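Local coordinates for protein formate dehydrogenase (Staphylococcus aureus, PDB 6TTB) that probably oxidises formate to carbon dioxide with NAD+ as the hydride acceptor, as a dimeric member of the D-2-hydroxyacid dehydrogenase family, at residues Tyr162-Gly165 and His166-Ser169; Val137-Thr140 and Gly141-Thr144. All coordinates share one frame; numbering follows the deposited sequence.

Contact 1. Residues Tyr162-Gly165 and His166-Ser169; sequences YEEG and HRQS
Y162 O receives the amide of H166, with H166 N 2.9 Å from Y162 O. The next three i to i+4 bonds follow in order. R167 N reaches E163 O, Q168 N reaches E164 O, and S169 N reaches G165 O. The eight residues make about two successive turns of helix 162-171.

Y162 and H166 lie side by side on one face of the helix. Both have CG anti to the backbone N, which sends the rings the same way. The planes are 13° apart, but the rings are slid past each other and barely overlap, with centroids 5.4 Å apart. The closer fit is a CH-pi contact: H166 CB sits over the face of the Y162 ring, 4.0 Å from its centroid. Y162 OH lies over one face of the imidazole, toward its rim.

This face belongs to the dimer interface. Y162 OH bonds to E163 of the second subunit, E163 bonds to Y162 of that subunit, and H166 ND1 bonds to its M321 O.

E164 and R167 form a salt bridge on another side of the helix. The carboxylate meets the edge of the guanidinium, and the two planes are only 8° apart. E173 takes R167 NH2 in a second salt bridge. Q168 NE2 makes a weak bond to E164 OE1 at 3.5 Å, with the amide and carboxylate planes turned 59° apart. Its stronger partner is N175 O. E164 and Q168 also pack on V179 of helix 176-180.

Contact 2. Residues Val137-Thr140 and Gly141-Thr144; sequences VEVT and GSNT. With NAD (nicotinamide-adenine-dinucleotide), chain C.
V139 O is gripped by two donors from S142. The backbone S142 N lies 3.2 Å from V139 O, and its N-H points almost straight at the oxygen (163°). The hydroxyl S142 OG also donates to V139 O, at 3.1 Å. The hydroxyl comes in the carbonyl plane, whereas the amide is tilted out of it. S142 OG stands between its own backbone N and carbonyl carbon (chi1 76°), which turns it back over the turn to this oxygen. S142 CB packs against V139 CG1 at 3.4 Å.

The backbone here is a type II beta turn from V139 to S142. G141 takes the third position with positive phi (102°), where a side chain would collide with the T140 carbonyl oxygen. The turn leads from strand 135-138 toward helix 144-160. T140 holds it to the C-terminal part of the chain: OG1 bonds to K356 O and N to D357 OD1.

G141 O accepts T144 OG1 at 3.1 Å and, weakly, T144 N. N143 occupies the N-cap position of the helix, but its side chain makes no capping bond. N143 belongs to the NAD pocket. N143 OD1 lies 3.1 Å from C4N of the nicotinamide, the carbon that accepts hydride, and is equally near C5N. N143 ND2 bonds to G327 O, which restrains the amide. T144 CG2 lies 3.8 Å from the NAD phosphate oxygen O1N.

Overall arrangement
The chain first builds the parallel sheet that ends with strand 135-138. Contact 2 closes a tight turn directly after this strand, beside bound NAD. The long helix 144-160 then leads away from the cofactor, and contact 1 follows within helix 162-171. The contacts are in series and neither nests nor crosses. The centres of contact 1 and contact 2 are about 34 Å apart, on opposite sides of the chain's centre. The nearest atoms of contact 1 and contact 2 are about 21 Å apart. Contact 2 joins the first sheet to the cofactor site. Contact 1 joins helix 162-171 to helix 176-180 and to the second subunit. The seven-stranded Rossmann-type sheet begins later, at strand 190-194.

Contact 1. Residues Tyr162-Gly165 and His166-Ser169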
ATOM      1  N   TYR A 162      -2.820  -6.014  -2.758  1.00 20.96           N
ATOM      2  CA  TYR A 162      -1.722  -5.756  -3.666  1.00 17.93           C
ATOM      3  C   TYR A 162      -0.817  -6.972  -3.814  1.00 20.77           C
ATOM      4  O   TYR A 162      -0.236  -7.185  -4.856  1.00 23.02           O
ATOM      5  CB  TYR A 162      -0.881  -4.613  -3.145  1.00 15.15           C
ATOM      6  CG  TYR A 162       0.392  -4.413  -3.916  1.00 13.70           C
ATOM      7  CD1 TYR A 162       0.392  -3.789  -5.160  1.00 13.36           C
ATOM      8  CD2 TYR A 162       1.581  -4.942  -3.444  1.00 13.24           C
ATOM      9  CE1 TYR A 162       1.555  -3.705  -5.928  1.00 12.59           C
ATOM     10  CE2 TYR A 162       2.749  -4.898  -4.189  1.00 12.55           C
ATOM     11  CZ  TYR A 162       2.738  -4.243  -5.422  1.00 13.24           C
ATOM     12  OH  TYR A 162       3.907  -4.085  -6.072  1.00 12.36           O
ATOM     13  N   GLU A 163      -0.632  -7.731  -2.743  1.00 29.48           N
ATOM     14  CA  GLU A 163       0.395  -8.758  -2.804  1.00 30.40           C
ATOM     15  C   GLU A 163       0.022  -9.792  -3.829  1.00 24.57           C
ATOM     16  O   GLU A 163       0.848 -10.223  -4.597  1.00 26.81           O
ATOM     17  CB  GLU A 163       0.617  -9.419  -1.460  1.00 29.26           C
ATOM     18  CG  GLU A 163       1.615  -8.677  -0.629  1.00 33.40           C
ATOM     19  CD  GLU A 163       2.999  -8.566  -1.224  1.00 38.10           C
ATOM     20  OE1 GLU A 163       3.534  -9.611  -1.712  1.00 36.04           O
ATOM     21  OE2 GLU A 163       3.538  -7.449  -1.202  1.00 42.97           O
ATOM     22  N   GLU A 164      -1.230 -10.179  -3.808  1.00 26.67           N
ATOM     23  CA  GLU A 164      -1.723 -11.186  -4.716  1.00 27.49           C
ATOM     24  C   GLU A 164      -1.722 -10.614  -6.112  1.00 24.94           C
ATOM     25  O   GLU A 164      -1.337 -11.287  -7.063  1.00 31.51           O
ATOM     26  CB  GLU A 164      -3.116 -11.653  -4.303  1.00 29.37           C
ATOM     27  CG  GLU A 164      -3.140 -13.126  -3.949  1.00 32.93           C
ATOM     28  CD  GLU A 164      -2.642 -14.003  -5.090  1.00 29.87           C
ATOM     29  OE1 GLU A 164      -3.410 -14.220  -6.003  1.00 29.90           O
ATOM     30  OE2 GLU A 164      -1.474 -14.466  -5.052  1.00 28.06           O
ATOM     31  N   GLY A 165      -2.093  -9.350  -6.211  1.00 19.82           N
ATOM     32  CA  GLY A 165      -2.178  -8.714  -7.510  1.00 17.03           C
ATOM     33  C   GLY A 165      -0.819  -8.682  -8.178  1.00 16.74           C
ATOM     34  O   GLY A 165      -0.722  -8.837  -9.403  1.00 14.78           O
ATOM     35  N   HIS A 166       0.234  -8.494  -7.364  1.00 17.35           N
ATOM     36  CA  HIS A 166       1.594  -8.369  -7.917  1.00 21.31           C
ATOM     37  C   HIS A 166       2.201  -9.759  -8.198  1.00 26.09           C
ATOM     38  O   HIS A 166       2.984  -9.940  -9.150  1.00 26.29           O
ATOM     39  CB  HIS A 166       2.486  -7.508  -7.006  1.00 20.06           C
ATOM     40  CG  HIS A 166       3.870  -7.291  -7.522  1.00 19.14           C
ATOM     41  ND1 HIS A 166       4.143  -6.432  -8.559  1.00 21.00           N
ATOM     42  CD2 HIS A 166       5.074  -7.716  -7.081  1.00 19.70           C
ATOM     43  CE1 HIS A 166       5.432  -6.453  -8.836  1.00 18.64           C
ATOM     44  NE2 HIS A 166       6.015  -7.266  -7.976  1.00 19.05           N
ATOM     45  N   ARG A 167       1.854 -10.736  -7.357  1.00 22.45           N
ATOM     46  CA  ARG A 167       2.362 -12.078  -7.538  1.00 27.76           C
ATOM     47  C   ARG A 167       1.911 -12.567  -8.913  1.00 31.41           C
ATOM     48  O   ARG A 167       2.718 -12.848  -9.795  1.00 32.27           O
ATOM     49  CB  ARG A 167       1.694 -12.942  -6.474  1.00 30.37           C
ATOM     50  CG  ARG A 167       2.448 -14.187  -6.078  1.00 26.71           C
ATOM     51  CD  ARG A 167       1.389 -15.163  -5.569  1.00 25.05           C
ATOM     52  NE  ARG A 167       1.297 -16.072  -6.674  1.00 24.71           N
ATOM     53  CZ  ARG A 167       0.230 -16.262  -7.399  1.00 23.81           C
ATOM     54  NH1 ARG A 167      -0.916 -15.670  -7.058  1.00 24.78           N
ATOM     55  NH2 ARG A 167       0.295 -17.077  -8.442  1.00 16.62           N
ATOM     56  N   GLN A 168       0.593 -12.584  -9.098  1.00 28.55           N
ATOM     57  CA  GLN A 168      -0.013 -12.928 -10.359  1.00 26.35           C
ATOM     58  C   GLN A 168       0.662 -12.148 -11.473  1.00 27.78           C
ATOM     59  O   GLN A 168       1.001 -12.742 -12.488  1.00 38.68           O
ATOM     60  CB  GLN A 168      -1.524 -12.654 -10.341  1.00 27.41           C
ATOM     61  CG  GLN A 168      -2.419 -13.738  -9.720  1.00 22.87           C
ATOM     62  CD  GLN A 168      -3.853 -13.391 -10.046  1.00 27.31           C
ATOM     63  OE1 GLN A 168      -4.117 -12.760 -11.052  1.00 36.66           O
ATOM     64  NE2 GLN A 168      -4.794 -13.718  -9.168  1.00 26.97           N
ATOM     65  N   SER A 169       0.805 -10.812 -11.330  1.00 24.80           N
ATOM     66  CA  SER A 169       1.504 -10.055 -12.381  1.00 21.88           C
ATOM     67  C   SER A 169       2.835 -10.741 -12.689  1.00 23.31           C
ATOM     68  O   SER A 169       3.049 -11.297 -13.784  1.00 24.69           O
ATOM     69  CB  SER A 169       1.731  -8.616 -11.991  1.00 24.71           C
ATOM     70  OG  SER A 169       2.689  -7.947 -12.856  1.00 28.06           O
TER

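Contact 2. Residues Val137-Thr140 and Gly141-Thr144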
ATOM      1  N   VAL A 137      19.499   9.785  24.157  1.00 23.04           N
ATOM      2  CA  VAL A 137      18.754  10.771  23.406  1.00 22.11           C
ATOM      3  C   VAL A 137      18.570  10.232  22.021  1.00 25.44           C
ATOM      4  O   VAL A 137      19.513   9.720  21.437  1.00 28.94           O
ATOM      5  CB  VAL A 137      19.457  12.139  23.349  1.00 18.52           C
ATOM      6  CG1 VAL A 137      19.833  12.587  24.728  1.00 16.95           C
ATOM      7  CG2 VAL A 137      20.693  12.061  22.492  1.00 19.03           C
ATOM      8  N   GLU A 138      17.375  10.446  21.481  1.00 26.04           N
ATOM      9  CA  GLU A 138      17.091  10.148  20.109  1.00 22.34           C
ATOM     10  C   GLU A 138      16.611  11.454  19.467  1.00 23.79           C
ATOM     11  O   GLU A 138      16.504  12.445  20.164  1.00 25.24           O
ATOM     12  CB  GLU A 138      16.128   8.939  20.036  1.00 27.11           C
ATOM     13  CG  GLU A 138      14.674   9.197  20.507  1.00 25.84           C
ATOM     14  CD  GLU A 138      13.829   7.945  20.885  1.00 30.38           C
ATOM     15  OE1 GLU A 138      14.403   6.867  21.192  1.00 32.54           O
ATOM     16  OE2 GLU A 138      12.600   8.069  20.993  1.00 36.46           O
ATOM     17  N   VAL A 139      16.351  11.429  18.140  1.00 21.11           N
ATOM     18  CA  VAL A 139      16.025  12.582  17.299  1.00 17.45           C
ATOM     19  C   VAL A 139      14.500  12.675  17.094  1.00 20.58           C
ATOM     20  O   VAL A 139      13.944  12.455  16.009  1.00 19.02           O
ATOM     21  CB  VAL A 139      16.719  12.418  15.943  1.00 16.25           C
ATOM     22  CG1 VAL A 139      16.596  13.686  15.106  1.00 17.81           C
ATOM     23  CG2 VAL A 139      18.177  11.986  16.106  1.00 14.88           C
ATOM     24  N   THR A 140      13.808  13.057  18.140  1.00 24.49           N
ATOM     25  CA  THR A 140      12.374  13.149  18.064  1.00 23.39           C
ATOM     26  C   THR A 140      12.009  13.988  16.842  1.00 21.52           C
ATOM     27  O   THR A 140      12.636  14.993  16.558  1.00 16.86           O
ATOM     28  CB  THR A 140      11.818  13.597  19.418  1.00 25.93           C
ATOM     29  OG1 THR A 140      12.563  12.832  20.385  1.00 35.88           O
ATOM     30  CG2 THR A 140      10.347  13.315  19.599  1.00 20.93           C
ATOM     31  N   GLY A 141      11.020  13.519  16.088  1.00 24.27           N
ATOM     32  CA  GLY A 141      10.388  14.353  15.088  1.00 28.75           C
ATOM     33  C   GLY A 141      10.880  14.015  13.698  1.00 29.25           C
ATOM     34  O   GLY A 141      10.096  13.991  12.762  1.00 29.83           O
ATOM     35  N   SER A 142      12.112  13.527  13.646  1.00 29.90           N
ATOM     36  CA  SER A 142      12.892  13.486  12.441  1.00 28.35           C
ATOM     37  C   SER A 142      12.256  12.612  11.331  1.00 29.45           C
ATOM     38  O   SER A 142      12.673  12.727  10.150  1.00 28.55           O
ATOM     39  CB  SER A 142      14.242  13.042  12.782  1.00 25.10           C
ATOM     40  OG  SER A 142      14.225  11.651  13.017  1.00 36.35           O
ATOM     41  N   ASN A 143      11.292  11.715  11.688  1.00 25.16           N
ATOM     42  CA  ASN A 143      10.780  10.738  10.706  1.00 24.04           C
ATOM     43  C   ASN A 143       9.327  10.336  11.003  1.00 21.65           C
ATOM     44  O   ASN A 143       8.803   9.302  10.549  1.00 25.88           O
ATOM     45  CB  ASN A 143      11.690   9.542  10.593  1.00 26.22           C
ATOM     46  CG  ASN A 143      11.857   8.873  11.936  1.00 30.82           C
ATOM     47  OD1 ASN A 143      10.970   8.966  12.806  1.00 30.13           O
ATOM     48  ND2 ASN A 143      12.953   8.148  12.094  1.00 30.51           N
ATOM     49  N   THR A 144       8.635  11.211  11.670  1.00 19.89           N
ATOM     50  CA  THR A 144       7.246  10.973  11.946  1.00 18.28           C
ATOM     51  C   THR A 144       6.496  10.802  10.637  1.00 17.88           C
ATOM     52  O   THR A 144       5.797   9.836  10.484  1.00 15.36           O
ATOM     53  CB  THR A 144       6.752  12.041  12.917  1.00 24.61           C
ATOM     54  OG1 THR A 144       7.080  13.361  12.433  1.00 25.93           O
ATOM     55  CG2 THR A 144       7.417  11.860  14.269  1.00 21.31           C
TER
HETATM   56  PA  NAD C 401       3.983   9.989  20.294  1.00 52.06           P
HETATM   57  O1A NAD C 401       4.509  10.100  21.685  1.00 54.80           O
HETATM   58  O2A NAD C 401       3.593  11.214  19.488  1.00 45.39           O
HETATM   59  O5B NAD C 401       2.814   8.882  20.227  1.00 58.43           O
HETATM   60  C5B NAD C 401       2.586   7.957  21.311  1.00 50.36           C
HETATM   61  C4B NAD C 401       1.229   8.255  21.899  1.00 57.87           C
HETATM   62  O4B NAD C 401       0.665   7.002  22.332  1.00 58.39           O
HETATM   63  C3B NAD C 401       1.227   9.206  23.120  1.00 59.55           C
HETATM   64  O3B NAD C 401       0.712  10.517  22.888  1.00 42.65           O
HETATM   65  C2B NAD C 401       0.423   8.475  24.202  1.00 63.37           C
HETATM   66  O2B NAD C 401      -0.648   9.241  24.714  1.00 56.97           O
HETATM   67  C1B NAD C 401      -0.034   7.167  23.538  1.00 56.33           C
HETATM   68  N9A NAD C 401       0.151   5.994  24.399  1.00 55.64           N
HETATM   69  C8A NAD C 401       0.897   5.934  25.569  1.00 45.00           C
HETATM   70  N7A NAD C 401       0.751   4.805  26.223  1.00 39.21           N
HETATM   71  C5A NAD C 401      -0.221   4.107  25.508  1.00 52.10           C
HETATM   72  C6A NAD C 401      -0.872   2.856  25.714  1.00 45.12           C
HETATM   73  N6A NAD C 401      -0.697   2.085  26.773  1.00 39.47           N
HETATM   74  N1A NAD C 401      -1.851   2.512  24.840  1.00 53.83           N
HETATM   75  C2A NAD C 401      -2.076   3.312  23.785  1.00 45.90           C
HETATM   76  N3A NAD C 401      -1.505   4.476  23.466  1.00 39.81           N
HETATM   77  C4A NAD C 401      -0.586   4.832  24.371  1.00 51.37           C
HETATM   78  O3  NAD C 401       5.051   9.220  19.462  1.00 50.79           O
HETATM   79  PN  NAD C 401       5.018   9.139  17.904  1.00 40.39           P
HETATM   80  O1N NAD C 401       6.003  10.167  17.413  1.00 49.67           O
HETATM   81  O2N NAD C 401       3.595   9.209  17.428  1.00 34.82           O
HETATM   82  O5D NAD C 401       5.602   7.644  17.687  1.00 47.43           O
HETATM   83  C5D NAD C 401       4.670   6.527  17.553  1.00 49.08           C
HETATM   84  C4D NAD C 401       5.464   5.276  17.692  1.00 53.44           C
HETATM   85  O4D NAD C 401       6.038   4.968  16.398  1.00 43.57           O
HETATM   86  C3D NAD C 401       6.630   5.421  18.699  1.00 57.97           C
HETATM   87  O3D NAD C 401       6.441   4.644  19.872  1.00 70.15           O
HETATM   88  C2D NAD C 401       7.882   5.052  17.898  1.00 54.30           C
HETATM   89  O2D NAD C 401       8.735   4.082  18.491  1.00 49.84           O
HETATM   90  C1D NAD C 401       7.369   4.532  16.568  1.00 47.46           C
HETATM   91  N1N NAD C 401       8.206   5.071  15.485  1.00 36.45           N
HETATM   92  C2N NAD C 401       8.829   4.173  14.565  1.00 38.54           C
HETATM   93  C3N NAD C 401       9.636   4.667  13.515  1.00 33.32           C
HETATM   94  C7N NAD C 401      10.055   3.750  12.364  1.00 35.01           C
HETATM   95  O7N NAD C 401      11.082   4.017  11.741  1.00 34.37           O
HETATM   96  N7N NAD C 401       9.279   2.695  12.048  1.00 36.40           N
HETATM   97  C4N NAD C 401      10.001   6.063  13.550  1.00 37.05           C
HETATM   98  C5N NAD C 401       9.401   6.929  14.489  1.00 37.60           C
HETATM   99  C6N NAD C 401       8.530   6.406  15.466  1.00 37.32           C